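Long-range contacts in probable exosome complex exonuclease 2 (Pyrococcus abyssi, PDB 2PO1), which probably serves as a non-catalytic subunit of the archaeal exosome, an RNA-degrading complex, and helps to shape the active site of its partner subunit Rrp41: residues C[31-36]-C[205-210]; C[38-43]-C[54-59]; C[163-168]-C[190-195]; C[199-204]-C[224-229]. All coordinates share one frame; numbering follows the deposited sequence.

Overall arrangement
From the N terminus, the chain leaves helix 13-23 and enters the 31-36 loop, whose partner, 205-210, lies far ahead; interaction 1 therefore closes a loop that encloses interactions 2 and 3. Interaction 2 is local, zipping the hairpin of strands 39-43 and 51-57. Interaction 3 follows in series, tying the end of helix 152-166 to the loop before strand 197-204. Interaction 4, 199-204 with 224-229, crosses interaction 1 along the chain, since 205-210 falls between its segments. Interactions 1 and 4 touch through neighbouring strands of one antiparallel sheet. Interaction 1 also meets interaction 2, where Tyr-36 packs on Leu-57, and interactions 3 and 4 meet at Lys-194 and Asp-229.

Interaction 1: residues C[31-36]-C[205-210]; sequences RGFEDY and GNILVV
Phe-33 O accepts the backbone N-H of Val-210 at 2.7 Å, in a bond that is nearly straight (168° at the hydrogen) and arrives almost in line with the C=O. The carbonyl belongs to a type I beta turn running from Gly-32 to Asp-35, which docks on strand 207-210, an outermost strand of a four-stranded antiparallel sheet of this RNase PH-family chain. The same oxygen also receives a CA-H...O contact from Val-209 CA at 3.3 Å.

Phe-33 supplies the broad apolar surface of the turn. Its CG stands beside the backbone N (chi1 -68°), which carries the ring along the strand to Ile-207. There the CG2 methyl of Ile-207 sits over one face in a CH-pi contact, 4.1 Å from the centroid of the Phe-33 ring and shifted toward its rim. Val-209 CG2 reaches Phe-33 CD2 obliquely at 3.7 Å, and Leu-22 of helix 13-23 touches all three side chains. Farther along, Tyr-36 lies across Val-210 at about a right angle, its CE1 3.4 Å from Val-210 CG2, while its hydroxyl is bonded to Asp-154.

Polar groups brace the turn internally. Arg-31 NH1 donates to Asp-35 O at 2.9 Å, and the guanidinium is also salt-bridged to Asp-29 and Asp-211. Glycine suits position 32 because a CB there would run into Asp-35 OD2. That oxygen instead takes the N-H of Gly-32 at 2.9 Å, met from above the carboxylate plane, 46° out of it.

Interaction 2: residues C[38-43]-C[54-59]; sequences PIEIEV and LVKLGS
Glu-40 and Lys-56 leave the same face of the sheet from paired positions, both with CG beside the backbone N (chi1 -87° and -56°), and these like settings send their extended chains obliquely across each other until the charged ends meet. Lys-56 NZ meets Glu-40 OE2 at 3.2 Å in a hydrogen-bonded salt bridge that comes from above the carboxylate, 43° out of its plane. Lower down, the CB atoms of Glu-40 and Lys-56 lie 3.9 Å apart. The two residues form a hydrogen-bonded pair of an antiparallel beta hairpin.

The hairpin joins strands 39-43 and 51-57. Glu-40 and Lys-56 exchange backbone bonds, both of 2.8 Å, from Glu-40 N to Lys-56 O and from Lys-56 N to Glu-40 O; Glu-42 and Leu-54 are joined by a like pair. The non-hydrogen-bonded pairs Ile-39/Leu-57 and Ile-41/Val-55 flank Glu-40/Lys-56, their apolar side chains side by side on the other face. Ile-39 CG1 touches Leu-57 CD1 at 3.7 Å, and Ile-41 CG1 approaches Val-55 CG2 at 4.0 Å. Branched aliphatic residues suit this face, which helices 152-166 and 247-275 cover. Beyond the strand, Gly-58, with its positive phi, gives its N-H to Pro-38 O, and a water donates both to that oxygen and to Gly-58 O.

A methionine in place of Lys-56 would probably leave the Glu-40 carboxylate without its charged mate and free to turn. With Glu-40 and Glu-42 on the exposed face and isoleucines on the covered one, the hairpin is amphipathic: charge pairing is spent toward solvent, while packing against the helices is left to hydrocarbon.

Interaction 3: residues C[163-168]-C[190-195]; sequences ALLNAR and LPVEKI
Val-192 is the bump that fits the last turn of helix 152-166, where, in this RNase PH-family fold, the loop leading into strand 197-204 packs on the C-terminal end of that helix. One methyl, CG2, presses on the backbone at Leu-164, 3.3 Å from Leu-164 O. The other, CG1, sits tightly against Leu-165 CD2 at 3.5 Å. A compact beta-branched residue suits the spot, since one methyl meets the Leu-164 backbone and the other the Leu-165 side chain. The CA-CB bond of Leu-165 points away from the loop, but with CG beside the backbone N (chi1 -71°) its fork bends back. CD2 thus takes Val-192, while CD1 reaches Ile-195 CG1 at 3.9 Å, and Ile-268 and Val-272 of helix 247-275 pack on the same side chain. Were Leu-165 cut back to alanine, the loss of both fork methyls would probably open a gap beside Val-192 CG1 and Ile-195 CG1.

Leu-190 makes the second bump. Its CD2 drops into the hollow between Ala-167 CB, 3.6 Å away, and Leu-164 CD2, 3.7 Å away, and the small Ala-167 leaves it room. No direct hydrogen bond joins the two segments; instead, one water donates to Leu-164 O (2.6 Å) and to Ala-167 O (2.7 Å), and accepts the N-H of Leu-190, 2.6 Å from Leu-190 N.

Interaction 4: residues C[199-204]-C[224-229]; sequences VTFAKI and ITITTD
Phe-201 lies beside Ile-224 in a hydrogen-bonded pair of strands 197-204 and 222-228, the central two of the four-stranded antiparallel sheet in the second domain of this RNase PH-family chain. Its CB comes first, 4.1 Å from Ile-224 CG2. CG stands beside the backbone N (chi1 -55°), on the same side as the N-H that Phe-201 gives to Ile-224 O at 2.8 Å. With the ring brought to that side, chi2 (75°) turns its edge to the carbonyl, CD1 lying 3.8 Å from Ile-224 O. Farther out, CE1 makes a looser contact with Ile-226 CG1 at 4.4 Å. Leu-208 and Val-210 of strand 207-210 and Thr-256 of helix 247-275 also pack on this side chain.

Val-199 and Ile-226 form the next hydrogen-bonded pair, joined by Val-199 N to Ile-226 O at 2.8 Å and by the return bond. On the opposite face, the non-hydrogen-bonded pair Thr-200 and Thr-225 brings two OG1 atoms together at a modelled separation too short to trust in detail. Threonine suits this place, being beta-branched yet able to reach a polar partner, for Thr-200 OG1 is also bonded to Asp-154 of helix 152-166.

On the face of Phe-201 and Ile-226, helix 247-275 packs through Thr-256 and Ala-257, and strands 207-210 and 234-240 flank the pair in the sheet.

Interaction 1: residues C[31-36]-C[205-210]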
loop_
_atom_site.group_PDB
_atom_site.type_symbol
_atom_site.label_atom_id
_atom_site.label_comp_id
_atom_site.label_asym_id
_atom_site.label_seq_id
_atom_site.Cartn_x
_atom_site.Cartn_y
_atom_site.Cartn_z
ATOM N N ARG C 31 -32.617 -1.556 -29.977
ATOM C CA ARG C 31 -32.718 -0.172 -29.566
ATOM C C ARG C 31 -32.371 0.765 -30.701
ATOM O O ARG C 31 -31.615 0.372 -31.597
ATOM C CB ARG C 31 -31.700 0.079 -28.481
ATOM C CG ARG C 31 -32.187 -0.174 -27.120
ATOM C CD ARG C 31 -31.192 0.498 -26.249
ATOM N NE ARG C 31 -29.945 -0.247 -26.140
ATOM C CZ ARG C 31 -28.848 0.264 -25.602
ATOM N NH1 ARG C 31 -28.858 1.501 -25.121
ATOM N NH2 ARG C 31 -27.756 -0.486 -25.451
ATOM N N GLY C 32 -32.907 1.991 -30.654
ATOM C CA GLY C 32 -32.537 3.048 -31.598
ATOM C C GLY C 32 -31.173 3.563 -31.176
ATOM O O GLY C 32 -30.701 3.229 -30.086
ATOM N N PHE C 33 -30.537 4.376 -32.022
ATOM C CA PHE C 33 -29.204 4.930 -31.692
ATOM C C PHE C 33 -29.271 5.832 -30.481
ATOM O O PHE C 33 -28.261 6.022 -29.753
ATOM C CB PHE C 33 -28.623 5.702 -32.893
ATOM C CG PHE C 33 -28.248 4.813 -34.087
ATOM C CD1 PHE C 33 -27.849 5.392 -35.280
ATOM C CD2 PHE C 33 -28.283 3.410 -33.987
ATOM C CE1 PHE C 33 -27.488 4.599 -36.353
ATOM C CE2 PHE C 33 -27.950 2.620 -35.066
ATOM C CZ PHE C 33 -27.532 3.212 -36.245
ATOM N N GLU C 34 -30.457 6.386 -30.248
ATOM C CA GLU C 34 -30.626 7.358 -29.146
ATOM C C GLU C 34 -31.408 6.808 -27.958
ATOM O O GLU C 34 -31.749 7.548 -27.035
ATOM C CB GLU C 34 -31.172 8.724 -29.639
ATOM C CG GLU C 34 -30.154 9.517 -30.498
ATOM C CD GLU C 34 -30.725 10.801 -31.048
ATOM O OE1 GLU C 34 -31.882 11.140 -30.672
ATOM O OE2 GLU C 34 -30.005 11.463 -31.857
ATOM N N ASP C 35 -31.633 5.501 -27.939
ATOM C CA ASP C 35 -32.395 4.930 -26.850
ATOM C C ASP C 35 -31.518 4.384 -25.739
ATOM O O ASP C 35 -30.514 3.733 -26.000
ATOM C CB ASP C 35 -33.262 3.821 -27.384
ATOM C CG ASP C 35 -34.272 4.330 -28.348
ATOM O OD1 ASP C 35 -34.550 5.538 -28.320
ATOM O OD2 ASP C 35 -34.759 3.548 -29.137
ATOM N N TYR C 36 -31.942 4.647 -24.506
ATOM C CA TYR C 36 -31.421 3.939 -23.338
ATOM C C TYR C 36 -32.082 2.611 -23.263
ATOM O O TYR C 36 -33.211 2.476 -23.711
ATOM C CB TYR C 36 -31.755 4.730 -22.066
ATOM C CG TYR C 36 -30.653 5.677 -21.785
ATOM C CD1 TYR C 36 -30.495 6.813 -22.552
ATOM C CD2 TYR C 36 -29.721 5.405 -20.790
ATOM C CE1 TYR C 36 -29.451 7.681 -22.327
ATOM C CE2 TYR C 36 -28.699 6.267 -20.558
ATOM C CZ TYR C 36 -28.553 7.382 -21.329
ATOM O OH TYR C 36 -27.495 8.238 -21.138
ATOM N N GLY C 205 -17.460 2.963 -35.398
ATOM C CA GLY C 205 -17.261 3.470 -36.743
ATOM C C GLY C 205 -17.647 4.942 -36.787
ATOM O O GLY C 205 -17.141 5.751 -36.007
ATOM N N ASN C 206 -18.557 5.297 -37.682
ATOM C CA ASN C 206 -18.943 6.692 -37.830
ATOM C C ASN C 206 -20.266 6.996 -37.166
ATOM O O ASN C 206 -20.931 7.967 -37.489
ATOM C CB ASN C 206 -18.937 7.093 -39.300
ATOM C CG ASN C 206 -17.532 7.350 -39.804
ATOM O OD1 ASN C 206 -16.602 7.573 -39.013
ATOM N ND2 ASN C 206 -17.361 7.306 -41.120
ATOM N N ILE C 207 -20.620 6.165 -36.212
ATOM C CA ILE C 207 -21.928 6.235 -35.615
ATOM C C ILE C 207 -21.802 6.334 -34.096
ATOM O O ILE C 207 -21.087 5.534 -33.465
ATOM C CB ILE C 207 -22.721 4.967 -35.979
ATOM C CG1 ILE C 207 -23.199 5.032 -37.420
ATOM C CG2 ILE C 207 -23.916 4.851 -35.101
ATOM C CD1 ILE C 207 -23.480 3.672 -38.002
ATOM N N LEU C 208 -22.505 7.304 -33.503
ATOM C CA LEU C 208 -22.648 7.363 -32.052
ATOM C C LEU C 208 -23.961 6.791 -31.617
ATOM O O LEU C 208 -25.003 7.059 -32.194
ATOM C CB LEU C 208 -22.541 8.776 -31.479
ATOM C CG LEU C 208 -21.456 9.784 -31.868
ATOM C CD1 LEU C 208 -21.193 10.720 -30.762
ATOM C CD2 LEU C 208 -20.147 9.189 -32.346
ATOM N N VAL C 209 -23.904 6.063 -30.522
ATOM C CA VAL C 209 -25.035 5.299 -30.054
ATOM C C VAL C 209 -25.047 5.584 -28.543
ATOM O O VAL C 209 -24.011 5.435 -27.845
ATOM C CB VAL C 209 -24.695 3.869 -30.458
ATOM C CG1 VAL C 209 -24.077 2.965 -29.329
ATOM C CG2 VAL C 209 -25.611 3.247 -31.454
ATOM N N VAL C 210 -26.175 6.039 -28.033
ATOM C CA VAL C 210 -26.236 6.390 -26.633
ATOM C C VAL C 210 -26.438 5.126 -25.792
ATOM O O VAL C 210 -26.999 4.110 -26.259
ATOM C CB VAL C 210 -27.348 7.405 -26.344
ATOM C CG1 VAL C 210 -28.648 6.736 -26.435
ATOM C CG2 VAL C 210 -27.208 7.932 -24.911
#

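Interaction 2: residues C[38-43]-C[54-59]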
loop_
_atom_site.group_PDB
_atom_site.type_symbol
_atom_site.label_atom_id
_atom_site.label_comp_id
_atom_site.label_asym_id
_atom_site.label_seq_id
_atom_site.Cartn_x
_atom_site.Cartn_y
_atom_site.Cartn_z
ATOM N N PRO C 38 -33.852 -0.268 -20.847
ATOM C CA PRO C 38 -34.780 0.109 -19.810
ATOM C C PRO C 38 -34.082 0.545 -18.547
ATOM O O PRO C 38 -33.041 -0.008 -18.198
ATOM C CB PRO C 38 -35.611 -1.170 -19.593
ATOM C CG PRO C 38 -35.516 -1.915 -20.871
ATOM C CD PRO C 38 -34.070 -1.661 -21.278
ATOM N N ILE C 39 -34.615 1.596 -17.916
ATOM C CA ILE C 39 -33.986 2.180 -16.744
ATOM C C ILE C 39 -34.858 1.858 -15.569
ATOM O O ILE C 39 -36.083 1.975 -15.646
ATOM C CB ILE C 39 -33.828 3.690 -16.870
ATOM C CG1 ILE C 39 -32.776 4.015 -17.943
ATOM C CG2 ILE C 39 -33.263 4.263 -15.557
ATOM C CD1 ILE C 39 -32.832 5.486 -18.455
ATOM N N GLU C 40 -34.238 1.441 -14.485
ATOM C CA GLU C 40 -34.932 1.278 -13.211
ATOM C C GLU C 40 -34.183 2.111 -12.202
ATOM O O GLU C 40 -33.000 1.933 -12.059
ATOM C CB GLU C 40 -34.897 -0.184 -12.747
ATOM C CG GLU C 40 -35.998 -1.081 -13.264
ATOM C CD GLU C 40 -35.958 -2.508 -12.630
ATOM O OE1 GLU C 40 -35.933 -3.505 -13.399
ATOM O OE2 GLU C 40 -35.935 -2.630 -11.373
ATOM N N ILE C 41 -34.856 3.044 -11.530
ATOM C CA ILE C 41 -34.219 3.826 -10.466
ATOM C C ILE C 41 -35.052 3.562 -9.229
ATOM O O ILE C 41 -36.290 3.655 -9.260
ATOM C CB ILE C 41 -34.187 5.334 -10.782
ATOM C CG1 ILE C 41 -33.430 5.571 -12.086
ATOM C CG2 ILE C 41 -33.496 6.103 -9.634
ATOM C CD1 ILE C 41 -33.603 6.938 -12.609
ATOM N N GLU C 42 -34.399 3.118 -8.176
ATOM C CA GLU C 42 -35.086 2.927 -6.932
ATOM C C GLU C 42 -34.248 3.487 -5.847
ATOM O O GLU C 42 -33.110 3.054 -5.642
ATOM C CB GLU C 42 -35.361 1.466 -6.642
ATOM C CG GLU C 42 -36.418 1.318 -5.532
ATOM C CD GLU C 42 -36.655 -0.105 -5.110
ATOM O OE1 GLU C 42 -37.368 -0.294 -4.103
ATOM O OE2 GLU C 42 -36.143 -1.032 -5.779
ATOM N N VAL C 43 -34.831 4.414 -5.111
ATOM C CA VAL C 43 -34.097 5.283 -4.202
ATOM C C VAL C 43 -34.390 4.889 -2.757
ATOM O O VAL C 43 -35.431 4.326 -2.467
ATOM C CB VAL C 43 -34.444 6.724 -4.641
ATOM C CG1 VAL C 43 -35.088 7.534 -3.600
ATOM C CG2 VAL C 43 -33.269 7.369 -5.274
ATOM N N LEU C 54 -30.540 2.587 -6.166
ATOM C CA LEU C 54 -30.174 1.448 -7.008
ATOM C C LEU C 54 -30.606 1.863 -8.422
ATOM O O LEU C 54 -31.797 2.173 -8.623
ATOM C CB LEU C 54 -30.941 0.198 -6.564
ATOM C CG LEU C 54 -30.609 -1.034 -7.400
ATOM C CD1 LEU C 54 -29.162 -1.483 -7.242
ATOM C CD2 LEU C 54 -31.449 -2.112 -6.968
ATOM N N VAL C 55 -29.651 1.919 -9.362
ATOM C CA VAL C 55 -29.956 2.202 -10.764
ATOM C C VAL C 55 -29.619 1.019 -11.648
ATOM O O VAL C 55 -28.594 0.419 -11.477
ATOM C CB VAL C 55 -29.270 3.480 -11.255
ATOM C CG1 VAL C 55 -29.475 3.689 -12.736
ATOM C CG2 VAL C 55 -29.898 4.674 -10.517
ATOM N N LYS C 56 -30.542 0.654 -12.544
ATOM C CA LYS C 56 -30.312 -0.382 -13.546
ATOM C C LYS C 56 -30.485 0.260 -14.891
ATOM O O LYS C 56 -31.542 0.854 -15.134
ATOM C CB LYS C 56 -31.323 -1.525 -13.371
ATOM C CG LYS C 56 -31.294 -2.109 -11.961
ATOM C CD LYS C 56 -32.135 -3.384 -11.852
ATOM C CE LYS C 56 -32.497 -3.642 -10.398
ATOM N NZ LYS C 56 -33.680 -4.583 -10.254
ATOM N N LEU C 57 -29.435 0.179 -15.720
ATOM C CA LEU C 57 -29.508 0.514 -17.134
ATOM C C LEU C 57 -29.440 -0.845 -17.818
ATOM O O LEU C 57 -28.373 -1.443 -17.877
ATOM C CB LEU C 57 -28.299 1.354 -17.535
ATOM C CG LEU C 57 -28.496 2.843 -17.655
ATOM C CD1 LEU C 57 -29.377 3.516 -16.539
ATOM C CD2 LEU C 57 -27.190 3.586 -17.897
ATOM N N GLY C 58 -30.604 -1.373 -18.211
ATOM C CA GLY C 58 -30.710 -2.751 -18.654
ATOM C C GLY C 58 -30.161 -3.518 -17.474
ATOM O O GLY C 58 -30.636 -3.330 -16.346
ATOM N N SER C 59 -29.111 -4.292 -17.739
ATOM C CA SER C 59 -28.592 -5.217 -16.771
ATOM C C SER C 59 -27.446 -4.609 -15.997
ATOM O O SER C 59 -26.957 -5.224 -15.084
ATOM C CB SER C 59 -28.108 -6.479 -17.474
ATOM O OG SER C 59 -29.200 -7.306 -17.845
HETATM O O HOH W 1 -33.196 -1.997 -16.493
#

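Interaction 3: residues C[163-168]-C[190-195]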
loop_
_atom_site.group_PDB
_atom_site.type_symbol
_atom_site.label_atom_id
_atom_site.label_comp_id
_atom_site.label_asym_id
_atom_site.label_seq_id
_atom_site.Cartn_x
_atom_site.Cartn_y
_atom_site.Cartn_z
ATOM N N ALA C 163 -29.365 9.395 -5.399
ATOM C CA ALA C 163 -29.130 9.058 -3.994
ATOM C C ALA C 163 -29.049 10.382 -3.192
ATOM O O ALA C 163 -29.621 10.520 -2.108
ATOM C CB ALA C 163 -27.861 8.240 -3.861
ATOM N N LEU C 164 -28.405 11.400 -3.770
ATOM C CA LEU C 164 -28.282 12.728 -3.111
ATOM C C LEU C 164 -29.651 13.383 -2.926
ATOM O O LEU C 164 -29.958 14.000 -1.876
ATOM C CB LEU C 164 -27.363 13.592 -3.975
ATOM C CG LEU C 164 -25.900 13.251 -3.831
ATOM C CD1 LEU C 164 -25.202 14.004 -4.906
ATOM C CD2 LEU C 164 -25.425 13.776 -2.474
ATOM N N LEU C 165 -30.496 13.240 -3.938
ATOM C CA LEU C 165 -31.868 13.724 -3.841
ATOM C C LEU C 165 -32.628 12.948 -2.799
ATOM O O LEU C 165 -33.464 13.488 -2.154
ATOM C CB LEU C 165 -32.607 13.614 -5.162
ATOM C CG LEU C 165 -32.100 14.619 -6.202
ATOM C CD1 LEU C 165 -32.514 14.122 -7.581
ATOM C CD2 LEU C 165 -32.595 16.039 -5.880
ATOM N N ASN C 166 -32.306 11.670 -2.643
ATOM C CA ASN C 166 -32.947 10.818 -1.634
ATOM C C ASN C 166 -32.462 11.045 -0.206
ATOM O O ASN C 166 -33.083 10.572 0.767
ATOM C CB ASN C 166 -32.642 9.355 -1.980
ATOM C CG ASN C 166 -33.217 8.395 -0.994
ATOM O OD1 ASN C 166 -32.506 7.645 -0.413
ATOM N ND2 ASN C 166 -34.537 8.414 -0.820
ATOM N N ALA C 167 -31.341 11.735 -0.079
ATOM C CA ALA C 167 -30.627 11.761 1.154
ATOM C C ALA C 167 -31.398 12.612 2.109
ATOM O O ALA C 167 -31.997 13.631 1.722
ATOM C CB ALA C 167 -29.239 12.301 0.947
ATOM N N ARG C 168 -31.471 12.095 3.321
ATOM C CA ARG C 168 -31.986 12.823 4.464
ATOM C C ARG C 168 -30.913 12.673 5.518
ATOM O O ARG C 168 -30.510 11.568 5.855
ATOM C CB ARG C 168 -33.327 12.273 4.941
ATOM C CG ARG C 168 -34.436 12.622 3.980
ATOM C CD ARG C 168 -35.786 12.605 4.569
ATOM N NE ARG C 168 -36.009 13.688 5.560
ATOM C CZ ARG C 168 -36.503 14.907 5.305
ATOM N NH1 ARG C 168 -36.824 15.303 4.064
ATOM N NH2 ARG C 168 -36.636 15.763 6.317
ATOM N N LEU C 190 -30.448 17.214 1.666
ATOM C CA LEU C 190 -29.129 17.817 1.466
ATOM C C LEU C 190 -29.428 19.005 0.549
ATOM O O LEU C 190 -30.517 19.058 -0.022
ATOM C CB LEU C 190 -28.235 16.779 0.801
ATOM C CG LEU C 190 -26.871 16.290 1.317
ATOM C CD1 LEU C 190 -26.494 16.629 2.710
ATOM C CD2 LEU C 190 -26.631 14.779 0.915
ATOM N N PRO C 191 -28.539 20.015 0.486
ATOM C CA PRO C 191 -28.995 21.085 -0.409
ATOM C C PRO C 191 -28.728 20.714 -1.861
ATOM O O PRO C 191 -27.718 21.135 -2.426
ATOM C CB PRO C 191 -28.179 22.295 0.059
ATOM C CG PRO C 191 -26.919 21.696 0.652
ATOM C CD PRO C 191 -27.277 20.348 1.185
ATOM N N VAL C 192 -29.605 19.886 -2.439
ATOM C CA VAL C 192 -29.438 19.454 -3.812
ATOM C C VAL C 192 -30.234 20.404 -4.699
ATOM O O VAL C 192 -31.468 20.499 -4.620
ATOM C CB VAL C 192 -29.896 18.002 -4.077
ATOM C CG1 VAL C 192 -29.518 17.597 -5.490
ATOM C CG2 VAL C 192 -29.275 17.018 -3.076
ATOM N N GLU C 193 -29.525 21.106 -5.561
ATOM C CA GLU C 193 -30.152 22.184 -6.291
ATOM C C GLU C 193 -30.213 22.008 -7.778
ATOM O O GLU C 193 -30.975 22.676 -8.445
ATOM C CB GLU C 193 -29.421 23.434 -5.945
ATOM C CG GLU C 193 -29.448 23.582 -4.474
ATOM C CD GLU C 193 -28.885 24.872 -4.010
ATOM O OE1 GLU C 193 -28.165 25.505 -4.796
ATOM O OE2 GLU C 193 -29.159 25.233 -2.850
ATOM N N LYS C 194 -29.448 21.065 -8.309
ATOM C CA LYS C 194 -29.473 20.821 -9.738
ATOM C C LYS C 194 -29.490 19.327 -9.898
ATOM O O LYS C 194 -29.180 18.595 -8.947
ATOM C CB LYS C 194 -28.257 21.483 -10.391
ATOM C CG LYS C 194 -28.613 22.860 -10.940
ATOM C CD LYS C 194 -27.391 23.717 -11.080
ATOM C CE LYS C 194 -27.686 25.160 -10.618
ATOM N NZ LYS C 194 -26.541 25.442 -9.625
ATOM N N ILE C 195 -29.895 18.854 -11.074
ATOM C CA ILE C 195 -29.891 17.417 -11.319
ATOM C C ILE C 195 -29.064 17.025 -12.547
ATOM O O ILE C 195 -29.622 16.626 -13.547
ATOM C CB ILE C 195 -31.327 16.792 -11.357
ATOM C CG1 ILE C 195 -32.056 17.107 -10.079
ATOM C CG2 ILE C 195 -31.268 15.241 -11.503
ATOM C CD1 ILE C 195 -33.545 17.143 -10.269
HETATM O O HOH W 2 -31.175 15.428 -0.065
#

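Interaction 4: residues C[199-204]-C[224-229]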
loop_
_atom_site.group_PDB
_atom_site.type_symbol
_atom_site.label_atom_id
_atom_site.label_comp_id
_atom_site.label_asym_id
_atom_site.label_seq_id
_atom_site.Cartn_x
_atom_site.Cartn_y
_atom_site.Cartn_z
ATOM N N VAL C 199 -24.906 11.785 -19.892
ATOM C CA VAL C 199 -25.338 10.944 -20.972
ATOM C C VAL C 199 -24.120 10.546 -21.775
ATOM O O VAL C 199 -23.316 11.391 -22.095
ATOM C CB VAL C 199 -26.379 11.685 -21.802
ATOM C CG1 VAL C 199 -26.667 10.918 -23.030
ATOM C CG2 VAL C 199 -27.665 11.912 -20.929
ATOM N N THR C 200 -23.987 9.271 -22.109
ATOM C CA THR C 200 -22.751 8.753 -22.663
ATOM C C THR C 200 -23.006 8.085 -23.988
ATOM O O THR C 200 -23.979 7.403 -24.145
ATOM C CB THR C 200 -22.106 7.783 -21.673
ATOM O OG1 THR C 200 -21.569 8.536 -20.582
ATOM C CG2 THR C 200 -21.046 7.021 -22.319
ATOM N N PHE C 201 -22.164 8.383 -24.970
ATOM C CA PHE C 201 -22.268 7.812 -26.320
ATOM C C PHE C 201 -21.039 6.977 -26.610
ATOM O O PHE C 201 -19.932 7.363 -26.227
ATOM C CB PHE C 201 -22.362 8.930 -27.387
ATOM C CG PHE C 201 -23.488 9.895 -27.137
ATOM C CD1 PHE C 201 -23.393 10.857 -26.118
ATOM C CD2 PHE C 201 -24.651 9.822 -27.888
ATOM C CE1 PHE C 201 -24.463 11.720 -25.853
ATOM C CE2 PHE C 201 -25.719 10.696 -27.627
ATOM C CZ PHE C 201 -25.624 11.628 -26.606
ATOM N N ALA C 202 -21.224 5.857 -27.310
ATOM C CA ALA C 202 -20.108 5.091 -27.874
ATOM C C ALA C 202 -20.017 5.491 -29.323
ATOM O O ALA C 202 -21.017 5.558 -29.996
ATOM C CB ALA C 202 -20.387 3.619 -27.764
ATOM N N LYS C 203 -18.822 5.814 -29.794
ATOM C CA LYS C 203 -18.631 5.943 -31.210
ATOM C C LYS C 203 -18.186 4.582 -31.719
ATOM O O LYS C 203 -17.161 4.026 -31.264
ATOM C CB LYS C 203 -17.593 7.005 -31.517
ATOM C CG LYS C 203 -17.195 7.087 -32.967
ATOM C CD LYS C 203 -16.578 8.440 -33.254
ATOM C CE LYS C 203 -16.201 8.539 -34.723
ATOM N NZ LYS C 203 -15.663 9.907 -34.964
ATOM N N ILE C 204 -18.979 4.031 -32.631
ATOM C CA ILE C 204 -18.674 2.761 -33.314
ATOM C C ILE C 204 -18.650 3.027 -34.810
ATOM O O ILE C 204 -19.683 3.318 -35.413
ATOM C CB ILE C 204 -19.715 1.694 -32.965
ATOM C CG1 ILE C 204 -19.875 1.616 -31.440
ATOM C CG2 ILE C 204 -19.358 0.355 -33.616
ATOM C CD1 ILE C 204 -20.959 0.632 -30.938
ATOM N N ILE C 224 -17.909 9.252 -25.299
ATOM C CA ILE C 224 -17.926 10.618 -24.824
ATOM C C ILE C 224 -19.098 10.742 -23.913
ATOM O O ILE C 224 -20.170 10.198 -24.186
ATOM C CB ILE C 224 -17.996 11.713 -26.014
ATOM C CG1 ILE C 224 -17.800 13.124 -25.432
ATOM C CG2 ILE C 224 -19.288 11.601 -26.779
ATOM C CD1 ILE C 224 -17.474 14.196 -26.451
ATOM N N THR C 225 -18.861 11.401 -22.783
ATOM C CA THR C 225 -19.908 11.606 -21.801
ATOM C C THR C 225 -20.105 13.087 -21.686
ATOM O O THR C 225 -19.125 13.829 -21.597
ATOM C CB THR C 225 -19.493 11.065 -20.436
ATOM O OG1 THR C 225 -19.478 9.632 -20.469
ATOM C CG2 THR C 225 -20.450 11.552 -19.382
ATOM N N ILE C 226 -21.369 13.501 -21.812
ATOM C CA ILE C 226 -21.819 14.873 -21.592
ATOM C C ILE C 226 -22.767 14.893 -20.409
ATOM O O ILE C 226 -23.812 14.252 -20.444
ATOM C CB ILE C 226 -22.678 15.417 -22.810
ATOM C CG1 ILE C 226 -22.055 15.029 -24.165
ATOM C CG2 ILE C 226 -22.895 16.888 -22.670
ATOM C CD1 ILE C 226 -20.635 15.612 -24.353
ATOM N N THR C 227 -22.435 15.662 -19.386
ATOM C CA THR C 227 -23.267 15.785 -18.230
ATOM C C THR C 227 -23.890 17.157 -18.171
ATOM O O THR C 227 -23.186 18.164 -18.228
ATOM C CB THR C 227 -22.409 15.602 -16.955
ATOM O OG1 THR C 227 -21.768 14.346 -17.030
ATOM C CG2 THR C 227 -23.271 15.693 -15.698
ATOM N N THR C 228 -25.212 17.204 -18.078
ATOM C CA THR C 228 -25.925 18.439 -18.185
ATOM C C THR C 228 -26.965 18.499 -17.083
ATOM O O THR C 228 -27.429 17.451 -16.625
ATOM C CB THR C 228 -26.616 18.585 -19.556
ATOM O OG1 THR C 228 -27.565 17.539 -19.704
ATOM C CG2 THR C 228 -25.597 18.480 -20.660
ATOM N N ASP C 229 -27.346 19.717 -16.683
ATOM C CA ASP C 229 -28.439 19.888 -15.702
ATOM C C ASP C 229 -29.693 20.483 -16.328
ATOM O O ASP C 229 -29.694 20.770 -17.531
ATOM C CB ASP C 229 -28.002 20.710 -14.475
ATOM C CG ASP C 229 -27.571 22.105 -14.824
ATOM O OD1 ASP C 229 -26.711 22.618 -14.076
ATOM O OD2 ASP C 229 -28.069 22.725 -15.812
#